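Local structure of translation initiation factor eif-2b-like protein (Chaetomium thermophilum, 4ZEO) at residues A[289-294]-A[323-328]; A[297-302]-A[327-332]; A[310-315]-A[335-340]; A[340-345]-A[375-380]; A[354-359]-A[389-394]. The protein is the delta subunit of eIF2B, the heterodecameric GDP-GTP exchange factor of eIF2, and probably acts in translation initiation within its regulatory subcomplex. All coordinates share one frame; numbering follows the deposited sequence.

All five contacts belong to the Rossmann-like part of the chain. Contacts 1 and 2 sit about 9 Å apart, centre to centre, on one pair of neighbouring helices, 293-304 and 321-331. Contact 3 joins the two strands that flank helix 321-331 in sequence, and Val311 and Val336 meet Leu329 of contact 2. Contact 5 lies in the same sheet, about 17 Å from contact 3 between centres. Contact 4 packs against the other face of that sheet, where Leu314 meets Leu342, Leu345 and Val377. Contacts 1 and 5 are tied directly: Arg293 NH1 forms a salt bridge with Glu393 OE2 (2.8 Å), and His292 NE2 probably bonds Gly359 O (2.9 Å).

Contact 1. Residues A[289-294]-A[323-328]; sequences YGRHRL and KELAKV
Arg291 lies over the flank of helix 321-331 in a surface contact, reaching out from the loop that joins strand 285-289 to helix 293-304. Its chain is extended, with CG anti to the backbone N (chi1 -177°), and this carries the guanidinium past Leu325 to Glu324 and Val328. The aliphatic part lies along Leu325, Arg291 CG 3.8 Å from Leu325 CB. NH1 comes to 3.4 Å from Glu324 CB, while NH2 reaches Val328 CG2 at 3.8 Å, crossing it at about a right angle. The backbone where Glu324 joins Leu325 lies over one face of the guanidinium. No hydrogen bond spans the contact. Glu324 OE2 is 4.5 Å from Arg291 NH1 and well outside the guanidinium plane, leaving at most a diffuse attraction of charge, and Glu324 OE1 has a long, weak ion pair with Lys327 NZ. The firm polar partner of Arg291 is Glu296, in a salt bridge to NE. Leu325 CD2 meets Gly290 O at 3.4 Å. His292 ND1 accepts from Leu294 N (3.3 Å) and caps helix 293-304. Such a turn from the end of a parallel strand into the next helix is characteristic of the beta-alpha units of a Rossmann-like fold.

Contact 2. Residues A[297-302]-A[327-332]; sequences KTLLRA and KVLRHA
Two neighbouring helices on one face of a Rossmann-like sheet meet here through Leu299, Leu300, Leu329 and Ala332. The axes of helix segments 297-302 and 327-331 run nearly parallel, at 8°, and approach to 10.5 Å. On the sheet side, Leu299 CD1 touches Leu329 CD1 at 3.8 Å, and the other methyl of Leu329, CD2, lies 3.9 Å from Leu299 CB, so the Leu329 fork brackets its neighbour. Both leucines also rest on Val311 of strand 310-314, closing the interface against the sheet.

Leu300 works the outer side. With CG beside the backbone N (chi1 -67°), its branched end is brought nearer to the second helix than the direction of its CB would suggest. CD2 packs on Ala332 CB at 3.6 Å and on Leu329 CD2 at 4.1 Å, while CD1 meets Val328 CG1 at 4.2 Å, the two side chains at about a right angle. Ala332 presents only its methyl to the leucine branch. Every contact across the interface is between carbon atoms, with no hydrogen bond or ion pair, so the helices are probably held here by shape and the exclusion of water, without a directional bond.

Contact 3. Residues A[310-315]-A[335-340]; sequences NVTVLD and PVLYSP
Tyr338 and Asp315 meet at the C-terminal end of two parallel strands, their ring and carboxylate planes 84° apart. CG of Tyr338 stands anti to the backbone N (chi1 176°), which sends the ring along the sheet toward the end of the neighbouring strand. There OH donates to Asp315 OD1 at 2.7 Å; the oxygen lies at the edge of the ring, near its plane, and receives the proton on its anti lone pair. The other carboxylate oxygen, OD2, accepts a weak bond from Gly322 N by the start of helix 321-331.

On the same face of the sheet, Val313 CG1 lies 4.1 Å from Tyr338 CD1, and Val313 CG2 packs at 3.7 Å on Val336 CG1. Thr312 and Leu337 point to the opposite face, side by side, with Thr312 OG1 4.0 Å from Leu337 CB. A phenylalanine in place of Tyr338 would probably keep the packing on Val313 but leave Asp315 OD1 without its hydroxyl mate.

Between the backbones, Val311 N bonds Pro335 O, Leu337 N bonds Val311 O (2.8 Å), Val313 N bonds Leu337 O (2.7 Å) and Ser339 N bonds Val313 O, all nearly straight. Helix 321-331 connects the two strands and covers the valine face, so the arrangement is a beta-alpha-beta crossover, the building unit of the Rossmann-like fold.

Contact 4. Residues A[340-345]-A[375-380]; sequences PNLGGL and ADVAMA
Leu342 and Leu345, the first and last residues of a type II beta turn, both turn their side chains onto helix 374-384, so that a loop with no strand of its own grips the helix at two points. The two residues between them are glycines. Gly344 sits at the third position with a positive phi (61°), which suits glycine, and is the N-cap of the short helix 345-348. Upstream, Asn341 OD1 accepts from Gly343 N at 3.0 Å in an Asx turn, with the donor tilted 30° from the carbonyl plane.

CG stands opposite the backbone N in Leu345 (chi1 -162°) but beside it in Leu342, which turns both forks to the helix. Leu342 straddles two residues there. Its CD1 touches Asp376 CB at 3.9 Å and its CD2 touches Val377 CG2 at 4.0 Å, crossing each side chain at about a right angle. Leu345 spans a turn of the helix: CG packs on Ala380 CB at 3.8 Å, while CD2 lies 3.6 Å from Asp376 O, a carbonyl already engaged by Ala380 N. Of Asp376, then, the CB and backbone carry the contact.

Beneath, Leu342, Leu345 and Val377 all rest on Leu314 of the sheet. The loop begins the long connection from edge strand 336-338 back to strand 354-358, the change of direction in a 3-2-1-4-5-6 Rossmann-like sheet, and packs on a helix of the sheet's other half.

Contact 5. Residues A[354-359]-A[389-394]; sequences NVFLGG and IVLCET
With CG beside the backbone N in Phe356 (chi1 -75°) and CG1 likewise placed in Ile389 (chi1 -52°), these two neighbours lie side by side and point the same way from adjacent parallel strands. Ile389 CB stands over one face of the phenyl ring, toward its rim, and Ile389 CD1 reaches the far end at 3.9 Å from Phe356 CZ. Leu391 comes in at the edge instead, its CD1 4.1 Å from Phe356 CD1 and near the ring plane. An alanine at Phe356 is likely to open a gap where the ring stood, leaving Ile389 CD1 and Leu391 CD1 without their partner.

The backbones are joined by three nearly straight bonds of 2.7 to 2.8 Å: Ile389 N to Val355 O, Leu357 N to Ile389 O and Leu391 N to Leu357 O. Where the strands then part, a water takes over, accepting from Gly359 N (2.8 Å) and donating to Leu391 O (2.6 Å).

Leu391 faces helix 246-277, whereas Leu357, on the opposite face, meets helix 374-384. A buried pair of parallel strands with helices on both faces is characteristic of the interior of the three-layer alpha-beta-alpha sandwich of a Rossmann-like fold.

Contact 1. Residues A[289-294]-A[323-328]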
# COMPACT_ATOMS: atom_id res chain seq x y z
N TYR A 289 14.47 -5.06 3.28
CA TYR A 289 14.80 -3.86 4.06
C TYR A 289 13.61 -3.38 4.89
O TYR A 289 12.55 -3.07 4.35
CB TYR A 289 15.27 -2.76 3.11
CG TYR A 289 15.63 -1.45 3.76
CD1 TYR A 289 16.73 -1.35 4.62
CD2 TYR A 289 14.89 -0.30 3.52
CE1 TYR A 289 17.08 -0.15 5.21
CE2 TYR A 289 15.22 0.90 4.10
CZ TYR A 289 16.33 0.98 4.94
OH TYR A 289 16.67 2.18 5.52
N GLY A 290 13.82 -3.30 6.20
CA GLY A 290 12.79 -2.87 7.12
C GLY A 290 11.66 -3.87 7.14
O GLY A 290 11.85 -5.04 6.82
N ARG A 291 10.47 -3.40 7.51
CA ARG A 291 9.31 -4.27 7.52
C ARG A 291 8.21 -3.80 6.61
O ARG A 291 7.52 -2.83 6.92
CB ARG A 291 8.78 -4.38 8.93
CG ARG A 291 7.62 -5.31 9.07
CD ARG A 291 7.11 -5.23 10.49
NE ARG A 291 6.21 -6.33 10.78
CZ ARG A 291 5.74 -6.59 11.99
NH1 ARG A 291 6.13 -5.84 13.02
NH2 ARG A 291 4.92 -7.61 12.18
N HIS A 292 8.00 -4.51 5.51
CA HIS A 292 6.88 -4.21 4.64
C HIS A 292 5.92 -5.39 4.66
O HIS A 292 6.33 -6.53 4.46
CB HIS A 292 7.34 -3.93 3.20
CG HIS A 292 6.31 -3.23 2.37
ND1 HIS A 292 5.24 -3.88 1.78
CD2 HIS A 292 6.19 -1.92 2.02
CE1 HIS A 292 4.51 -3.01 1.11
NE2 HIS A 292 5.05 -1.81 1.25
N ARG A 293 4.64 -5.09 4.83
CA ARG A 293 3.61 -6.11 4.97
C ARG A 293 3.57 -7.13 3.81
O ARG A 293 3.44 -8.33 4.03
CB ARG A 293 2.25 -5.41 5.11
CG ARG A 293 1.03 -6.32 5.13
CD ARG A 293 -0.26 -5.48 5.02
NE ARG A 293 -0.09 -4.45 4.00
CZ ARG A 293 -0.46 -4.59 2.73
NH1 ARG A 293 -0.25 -3.61 1.85
NH2 ARG A 293 -1.05 -5.72 2.34
N LEU A 294 3.69 -6.67 2.57
CA LEU A 294 3.65 -7.60 1.43
C LEU A 294 4.85 -8.56 1.48
O LEU A 294 4.70 -9.76 1.18
CB LEU A 294 3.63 -6.83 0.12
CG LEU A 294 2.35 -6.07 -0.21
CD1 LEU A 294 2.46 -5.42 -1.57
CD2 LEU A 294 1.15 -6.99 -0.16
N LYS A 323 13.62 -5.29 12.99
CA LYS A 323 13.86 -6.18 14.11
C LYS A 323 12.56 -6.94 14.45
O LYS A 323 12.58 -8.14 14.74
CB LYS A 323 14.39 -5.39 15.31
CG LYS A 323 15.33 -6.17 16.19
CD LYS A 323 15.55 -5.46 17.51
CE LYS A 323 16.53 -6.22 18.41
NZ LYS A 323 17.96 -6.10 17.99
N GLU A 324 11.44 -6.24 14.40
CA GLU A 324 10.14 -6.88 14.59
C GLU A 324 9.85 -7.90 13.46
O GLU A 324 9.32 -8.97 13.71
CB GLU A 324 9.05 -5.83 14.67
CG GLU A 324 9.03 -5.12 16.01
CD GLU A 324 8.77 -6.08 17.15
OE1 GLU A 324 9.38 -5.90 18.23
OE2 GLU A 324 7.99 -7.03 16.97
N LEU A 325 10.18 -7.56 12.23
CA LEU A 325 10.03 -8.52 11.14
C LEU A 325 10.89 -9.77 11.37
O LEU A 325 10.42 -10.89 11.20
CB LEU A 325 10.39 -7.88 9.79
CG LEU A 325 10.36 -8.87 8.62
CD1 LEU A 325 8.97 -9.50 8.48
CD2 LEU A 325 10.81 -8.21 7.30
N ALA A 326 12.14 -9.56 11.79
CA ALA A 326 13.04 -10.68 12.07
C ALA A 326 12.46 -11.56 13.17
O ALA A 326 12.61 -12.78 13.14
CB ALA A 326 14.44 -10.18 12.46
N LYS A 327 11.82 -10.92 14.14
CA LYS A 327 11.16 -11.64 15.23
C LYS A 327 10.09 -12.56 14.69
O LYS A 327 10.08 -13.75 15.00
CB LYS A 327 10.52 -10.66 16.23
CG LYS A 327 11.34 -10.38 17.48
CD LYS A 327 10.53 -9.58 18.51
CE LYS A 327 11.41 -9.09 19.65
NZ LYS A 327 12.19 -7.88 19.24
N VAL A 328 9.19 -12.01 13.88
CA VAL A 328 8.06 -12.77 13.33
C VAL A 328 8.54 -13.94 12.46
O VAL A 328 8.05 -15.06 12.60
CB VAL A 328 7.12 -11.84 12.51
CG1 VAL A 328 6.10 -12.65 11.73
CG2 VAL A 328 6.43 -10.83 13.42

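Contact 2. Residues A[297-302]-A[327-332]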
# COMPACT_ATOMS: atom_id res chain seq x y z
N LYS A 297 4.22 -11.14 4.31
CA LYS A 297 3.20 -12.11 3.89
C LYS A 297 3.77 -13.15 2.94
O LYS A 297 3.44 -14.35 3.02
CB LYS A 297 2.02 -11.41 3.22
CG LYS A 297 1.14 -10.52 4.09
CD LYS A 297 0.43 -11.24 5.19
CE LYS A 297 -0.42 -10.25 6.00
NZ LYS A 297 -1.16 -10.90 7.14
N THR A 298 4.61 -12.68 2.03
CA THR A 298 5.24 -13.54 1.04
C THR A 298 6.14 -14.57 1.69
O THR A 298 6.05 -15.77 1.39
CB THR A 298 6.05 -12.74 0.04
OG1 THR A 298 5.17 -11.89 -0.71
CG2 THR A 298 6.77 -13.68 -0.91
N LEU A 299 6.99 -14.09 2.60
CA LEU A 299 7.93 -14.94 3.31
C LEU A 299 7.18 -15.95 4.18
O LEU A 299 7.53 -17.11 4.23
CB LEU A 299 8.91 -14.09 4.14
CG LEU A 299 9.82 -13.19 3.28
CD1 LEU A 299 10.79 -12.32 4.11
CD2 LEU A 299 10.61 -14.03 2.26
N LEU A 300 6.12 -15.50 4.86
CA LEU A 300 5.32 -16.43 5.66
C LEU A 300 4.63 -17.47 4.76
O LEU A 300 4.54 -18.63 5.12
CB LEU A 300 4.29 -15.67 6.53
CG LEU A 300 4.95 -14.81 7.63
CD1 LEU A 300 3.94 -13.98 8.43
CD2 LEU A 300 5.84 -15.64 8.56
N ARG A 301 4.20 -17.05 3.59
CA ARG A 301 3.56 -17.97 2.66
C ARG A 301 4.52 -19.07 2.17
O ARG A 301 4.17 -20.26 2.18
CB ARG A 301 2.98 -17.19 1.47
CG ARG A 301 2.37 -18.03 0.37
CD ARG A 301 1.01 -18.54 0.74
NE ARG A 301 0.54 -19.43 -0.30
CZ ARG A 301 -0.68 -19.97 -0.36
NH1 ARG A 301 -1.60 -19.71 0.56
NH2 ARG A 301 -0.97 -20.77 -1.38
N ALA A 302 5.73 -18.68 1.79
CA ALA A 302 6.72 -19.63 1.28
C ALA A 302 7.06 -20.66 2.33
O ALA A 302 7.15 -21.86 2.04
CB ALA A 302 7.97 -18.92 0.82
N LYS A 327 11.82 -10.92 14.14
CA LYS A 327 11.16 -11.64 15.23
C LYS A 327 10.09 -12.56 14.69
O LYS A 327 10.08 -13.75 15.00
CB LYS A 327 10.52 -10.66 16.23
CG LYS A 327 11.34 -10.38 17.48
CD LYS A 327 10.53 -9.58 18.51
CE LYS A 327 11.41 -9.09 19.65
NZ LYS A 327 12.19 -7.88 19.24
N VAL A 328 9.19 -12.01 13.88
CA VAL A 328 8.06 -12.77 13.33
C VAL A 328 8.54 -13.94 12.46
O VAL A 328 8.05 -15.06 12.60
CB VAL A 328 7.12 -11.84 12.51
CG1 VAL A 328 6.10 -12.65 11.73
CG2 VAL A 328 6.43 -10.83 13.42
N LEU A 329 9.52 -13.68 11.60
CA LEU A 329 10.02 -14.70 10.68
C LEU A 329 10.68 -15.84 11.44
O LEU A 329 10.48 -17.01 11.12
CB LEU A 329 11.02 -14.09 9.68
CG LEU A 329 10.51 -13.00 8.72
CD1 LEU A 329 11.61 -12.50 7.78
CD2 LEU A 329 9.30 -13.51 7.93
N ARG A 330 11.43 -15.49 12.48
CA ARG A 330 12.09 -16.48 13.32
C ARG A 330 11.07 -17.37 14.02
O ARG A 330 11.25 -18.58 14.10
CB ARG A 330 12.98 -15.78 14.35
CG ARG A 330 14.45 -15.69 13.97
CD ARG A 330 15.15 -14.60 14.77
NE ARG A 330 16.42 -14.22 14.15
CZ ARG A 330 17.10 -13.11 14.45
NH1 ARG A 330 16.63 -12.26 15.35
NH2 ARG A 330 18.24 -12.86 13.83
N HIS A 331 9.99 -16.76 14.50
CA HIS A 331 8.89 -17.48 15.16
C HIS A 331 8.25 -18.47 14.19
O HIS A 331 7.76 -19.52 14.59
CB HIS A 331 7.85 -16.47 15.67
CG HIS A 331 6.74 -17.09 16.47
ND1 HIS A 331 6.96 -17.95 17.53
CD2 HIS A 331 5.39 -16.96 16.36
CE1 HIS A 331 5.80 -18.33 18.03
NE2 HIS A 331 4.83 -17.74 17.34
N ALA A 332 8.23 -18.11 12.90
CA ALA A 332 7.69 -18.97 11.84
C ALA A 332 8.65 -20.11 11.45
O ALA A 332 8.30 -20.96 10.63
CB ALA A 332 7.34 -18.13 10.61

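Contact 3. Residues A[310-315]-A[335-340]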
# COMPACT_ATOMS: atom_id res chain seq x y z
N ASN A 310 16.74 -18.75 3.56
CA ASN A 310 17.35 -17.81 4.47
C ASN A 310 16.88 -16.41 4.19
O ASN A 310 16.60 -16.06 3.05
CB ASN A 310 18.86 -17.89 4.38
CG ASN A 310 19.40 -19.18 4.96
OD1 ASN A 310 18.93 -19.66 5.99
ND2 ASN A 310 20.40 -19.75 4.30
N VAL A 311 16.74 -15.62 5.25
CA VAL A 311 16.37 -14.23 5.07
C VAL A 311 17.36 -13.30 5.75
O VAL A 311 17.76 -13.52 6.90
CB VAL A 311 14.94 -13.98 5.60
CG1 VAL A 311 14.61 -12.51 5.56
CG2 VAL A 311 13.94 -14.78 4.79
N THR A 312 17.77 -12.29 5.01
CA THR A 312 18.59 -11.23 5.56
C THR A 312 17.72 -10.01 5.67
O THR A 312 17.12 -9.57 4.70
CB THR A 312 19.85 -10.94 4.69
OG1 THR A 312 20.75 -12.05 4.77
CG2 THR A 312 20.57 -9.68 5.18
N VAL A 313 17.61 -9.48 6.88
CA VAL A 313 16.82 -8.28 7.10
C VAL A 313 17.72 -7.11 7.44
O VAL A 313 18.44 -7.13 8.44
CB VAL A 313 15.77 -8.48 8.21
CG1 VAL A 313 14.94 -7.22 8.37
CG2 VAL A 313 14.87 -9.65 7.86
N LEU A 314 17.67 -6.10 6.58
CA LEU A 314 18.47 -4.90 6.74
C LEU A 314 17.56 -3.84 7.33
O LEU A 314 16.34 -3.93 7.18
CB LEU A 314 19.04 -4.47 5.39
CG LEU A 314 19.95 -5.45 4.62
CD1 LEU A 314 20.16 -4.97 3.19
CD2 LEU A 314 21.28 -5.59 5.30
N ASP A 315 18.10 -2.84 8.04
CA ASP A 315 17.22 -1.86 8.65
C ASP A 315 17.72 -0.44 8.59
O ASP A 315 18.86 -0.17 8.21
CB ASP A 315 16.95 -2.21 10.12
CG ASP A 315 15.47 -2.07 10.50
OD1 ASP A 315 15.11 -2.58 11.58
OD2 ASP A 315 14.67 -1.45 9.74
N PRO A 335 15.25 -18.99 9.31
CA PRO A 335 16.53 -18.48 9.79
C PRO A 335 16.74 -17.05 9.31
O PRO A 335 16.70 -16.82 8.10
CB PRO A 335 17.57 -19.43 9.17
CG PRO A 335 16.80 -20.57 8.63
CD PRO A 335 15.44 -20.04 8.30
N VAL A 336 16.96 -16.11 10.22
CA VAL A 336 17.08 -14.71 9.84
C VAL A 336 18.38 -14.08 10.33
O VAL A 336 18.78 -14.25 11.49
CB VAL A 336 15.89 -13.88 10.37
CG1 VAL A 336 16.05 -12.41 9.97
CG2 VAL A 336 14.56 -14.44 9.88
N LEU A 337 19.04 -13.36 9.43
CA LEU A 337 20.19 -12.54 9.74
C LEU A 337 19.76 -11.07 9.78
O LEU A 337 19.26 -10.53 8.81
CB LEU A 337 21.29 -12.75 8.72
CG LEU A 337 22.66 -12.12 8.93
CD1 LEU A 337 23.20 -12.47 10.30
CD2 LEU A 337 23.58 -12.61 7.82
N TYR A 338 19.92 -10.45 10.93
CA TYR A 338 19.43 -9.09 11.11
C TYR A 338 20.55 -8.06 11.20
O TYR A 338 21.48 -8.20 11.98
CB TYR A 338 18.56 -9.00 12.37
CG TYR A 338 18.12 -7.59 12.63
CD1 TYR A 338 17.14 -7.01 11.84
CD2 TYR A 338 18.71 -6.82 13.63
CE1 TYR A 338 16.73 -5.71 12.05
CE2 TYR A 338 18.30 -5.50 13.85
CZ TYR A 338 17.30 -4.96 13.05
OH TYR A 338 16.87 -3.67 13.25
N SER A 339 20.40 -6.99 10.44
CA SER A 339 21.33 -5.88 10.55
C SER A 339 20.54 -4.61 10.82
O SER A 339 19.57 -4.32 10.12
CB SER A 339 22.16 -5.75 9.27
OG SER A 339 23.30 -4.96 9.52
N PRO A 340 20.92 -3.88 11.88
CA PRO A 340 20.25 -2.62 12.25
C PRO A 340 20.51 -1.50 11.26
O PRO A 340 19.84 -0.48 11.32
CB PRO A 340 20.88 -2.29 13.61
CG PRO A 340 22.20 -2.93 13.56
CD PRO A 340 21.96 -4.23 12.86

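Contact 4. Residues A[340-345]-A[375-380]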
# COMPACT_ATOMS: atom_id res chain seq x y z
N PRO A 340 20.92 -3.88 11.88
CA PRO A 340 20.25 -2.62 12.25
C PRO A 340 20.51 -1.50 11.26
O PRO A 340 19.84 -0.48 11.32
CB PRO A 340 20.88 -2.29 13.61
CG PRO A 340 22.20 -2.93 13.56
CD PRO A 340 21.96 -4.23 12.86
N ASN A 341 21.51 -1.66 10.40
CA ASN A 341 21.90 -0.60 9.48
C ASN A 341 22.26 -1.10 8.09
O ASN A 341 22.17 -2.28 7.80
CB ASN A 341 23.08 0.17 10.04
CG ASN A 341 24.17 -0.74 10.54
OD1 ASN A 341 24.74 -1.51 9.77
ND2 ASN A 341 24.50 -0.62 11.82
N LEU A 342 22.64 -0.17 7.22
CA LEU A 342 23.09 -0.49 5.87
C LEU A 342 24.62 -0.54 5.77
O LEU A 342 25.19 -0.35 4.71
CB LEU A 342 22.53 0.53 4.88
CG LEU A 342 21.00 0.52 4.70
CD1 LEU A 342 20.56 1.42 3.54
CD2 LEU A 342 20.48 -0.89 4.50
N GLY A 343 25.30 -0.74 6.90
CA GLY A 343 26.75 -0.84 6.88
C GLY A 343 27.20 -2.12 6.19
O GLY A 343 26.58 -3.17 6.38
N GLY A 344 28.26 -2.03 5.39
CA GLY A 344 28.79 -3.17 4.67
C GLY A 344 27.77 -3.76 3.72
O GLY A 344 27.64 -4.99 3.60
N LEU A 345 27.07 -2.89 3.02
CA LEU A 345 25.96 -3.29 2.15
C LEU A 345 26.32 -4.28 1.04
O LEU A 345 25.59 -5.25 0.81
CB LEU A 345 25.37 -2.04 1.52
CG LEU A 345 23.98 -2.09 0.92
CD1 LEU A 345 23.00 -2.73 1.84
CD2 LEU A 345 23.58 -0.69 0.60
N ALA A 375 16.40 2.55 -1.71
CA ALA A 375 17.15 2.81 -2.93
C ALA A 375 18.59 2.30 -2.85
O ALA A 375 19.11 1.76 -3.82
CB ALA A 375 17.14 4.29 -3.27
N ASP A 376 19.22 2.48 -1.69
CA ASP A 376 20.60 2.02 -1.53
C ASP A 376 20.66 0.50 -1.66
O ASP A 376 21.57 -0.03 -2.29
CB ASP A 376 21.18 2.49 -0.20
CG ASP A 376 21.14 3.99 -0.06
OD1 ASP A 376 22.03 4.67 -0.61
OD2 ASP A 376 20.19 4.50 0.55
N VAL A 377 19.67 -0.18 -1.08
CA VAL A 377 19.58 -1.63 -1.16
C VAL A 377 19.39 -2.11 -2.61
O VAL A 377 20.12 -2.98 -3.08
CB VAL A 377 18.40 -2.16 -0.30
CG1 VAL A 377 18.30 -3.68 -0.39
CG2 VAL A 377 18.59 -1.74 1.13
N ALA A 378 18.43 -1.50 -3.32
CA ALA A 378 18.17 -1.83 -4.73
C ALA A 378 19.37 -1.51 -5.64
O ALA A 378 19.68 -2.25 -6.56
CB ALA A 378 16.93 -1.10 -5.23
N MET A 379 20.03 -0.38 -5.40
CA MET A 379 21.21 -0.03 -6.18
C MET A 379 22.36 -1.03 -5.97
O MET A 379 23.02 -1.44 -6.92
CB MET A 379 21.69 1.38 -5.84
CG MET A 379 20.79 2.49 -6.41
SD MET A 379 21.43 4.17 -6.17
CE MET A 379 21.20 4.35 -4.41
N ALA A 380 22.59 -1.40 -4.71
CA ALA A 380 23.65 -2.35 -4.37
C ALA A 380 23.41 -3.72 -4.99
O ALA A 380 24.32 -4.36 -5.50
CB ALA A 380 23.79 -2.47 -2.85

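Contact 5. Residues A[354-359]-A[389-394]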
# COMPACT_ATOMS: atom_id res chain seq x y z
N ASN A 354 18.13 -13.01 -3.54
CA ASN A 354 17.03 -12.28 -4.16
C ASN A 354 16.50 -11.20 -3.22
O ASN A 354 16.18 -11.47 -2.07
CB ASN A 354 15.89 -13.25 -4.52
CG ASN A 354 16.19 -14.04 -5.77
OD1 ASN A 354 16.13 -13.52 -6.88
ND2 ASN A 354 16.48 -15.32 -5.60
N VAL A 355 16.32 -10.00 -3.74
CA VAL A 355 15.87 -8.89 -2.93
C VAL A 355 14.38 -8.64 -3.18
O VAL A 355 13.96 -8.46 -4.31
CB VAL A 355 16.68 -7.61 -3.26
CG1 VAL A 355 16.13 -6.44 -2.50
CG2 VAL A 355 18.17 -7.81 -2.98
N PHE A 356 13.59 -8.67 -2.11
CA PHE A 356 12.16 -8.38 -2.18
C PHE A 356 11.93 -7.10 -1.43
O PHE A 356 12.28 -6.99 -0.27
CB PHE A 356 11.30 -9.49 -1.58
CG PHE A 356 11.17 -10.72 -2.42
CD1 PHE A 356 10.02 -10.98 -3.14
CD2 PHE A 356 12.20 -11.65 -2.48
CE1 PHE A 356 9.91 -12.14 -3.92
CE2 PHE A 356 12.10 -12.80 -3.26
CZ PHE A 356 10.96 -13.05 -3.98
N LEU A 357 11.33 -6.13 -2.10
CA LEU A 357 11.04 -4.83 -1.52
C LEU A 357 9.58 -4.43 -1.69
O LEU A 357 8.92 -4.82 -2.66
CB LEU A 357 11.95 -3.78 -2.17
CG LEU A 357 13.37 -3.45 -1.66
CD1 LEU A 357 13.95 -4.22 -0.45
CD2 LEU A 357 14.39 -3.26 -2.81
N GLY A 358 9.09 -3.63 -0.74
CA GLY A 358 7.76 -3.06 -0.80
C GLY A 358 7.89 -1.56 -0.61
O GLY A 358 8.90 -1.08 -0.10
N GLY A 359 6.86 -0.81 -0.99
CA GLY A 359 6.90 0.64 -0.94
C GLY A 359 5.57 1.31 -0.63
O GLY A 359 4.63 0.69 -0.15
N ILE A 389 13.03 -7.55 -6.70
CA ILE A 389 11.60 -7.74 -6.92
C ILE A 389 10.83 -6.83 -6.02
O ILE A 389 10.98 -6.88 -4.78
CB ILE A 389 11.16 -9.19 -6.66
CG1 ILE A 389 12.06 -10.13 -7.47
CG2 ILE A 389 9.70 -9.41 -7.05
CD1 ILE A 389 11.58 -11.56 -7.49
N VAL A 390 9.99 -6.01 -6.64
CA VAL A 390 9.16 -5.08 -5.90
C VAL A 390 7.73 -5.59 -5.89
O VAL A 390 7.19 -5.96 -6.93
CB VAL A 390 9.21 -3.67 -6.49
CG1 VAL A 390 8.13 -2.77 -5.86
CG2 VAL A 390 10.61 -3.07 -6.33
N LEU A 391 7.14 -5.62 -4.70
CA LEU A 391 5.76 -6.07 -4.48
C LEU A 391 4.85 -4.88 -4.21
O LEU A 391 5.11 -4.09 -3.29
CB LEU A 391 5.68 -7.04 -3.31
CG LEU A 391 6.70 -8.19 -3.30
CD1 LEU A 391 6.59 -9.03 -2.02
CD2 LEU A 391 6.51 -9.06 -4.55
N CYS A 392 3.81 -4.73 -5.02
CA CYS A 392 2.96 -3.56 -4.87
C CYS A 392 1.57 -3.73 -5.51
O CYS A 392 1.44 -4.27 -6.61
CB CYS A 392 3.70 -2.35 -5.49
SG CYS A 392 3.02 -0.73 -5.19
N GLU A 393 0.55 -3.20 -4.85
CA GLU A 393 -0.82 -3.26 -5.35
C GLU A 393 -0.96 -2.24 -6.47
O GLU A 393 -0.34 -1.18 -6.42
CB GLU A 393 -1.84 -2.97 -4.22
CG GLU A 393 -1.77 -3.95 -3.06
CD GLU A 393 -0.76 -3.55 -1.95
OE1 GLU A 393 0.16 -2.71 -2.18
OE2 GLU A 393 -0.91 -4.07 -0.82
N THR A 394 -1.80 -2.53 -7.45
CA THR A 394 -1.96 -1.66 -8.61
C THR A 394 -2.49 -0.29 -8.22
O THR A 394 -2.19 0.70 -8.88
CB THR A 394 -2.93 -2.27 -9.68
OG1 THR A 394 -4.21 -2.50 -9.09
CG2 THR A 394 -2.39 -3.55 -10.20
O HOH W 1 4.59 -1.76 -2.22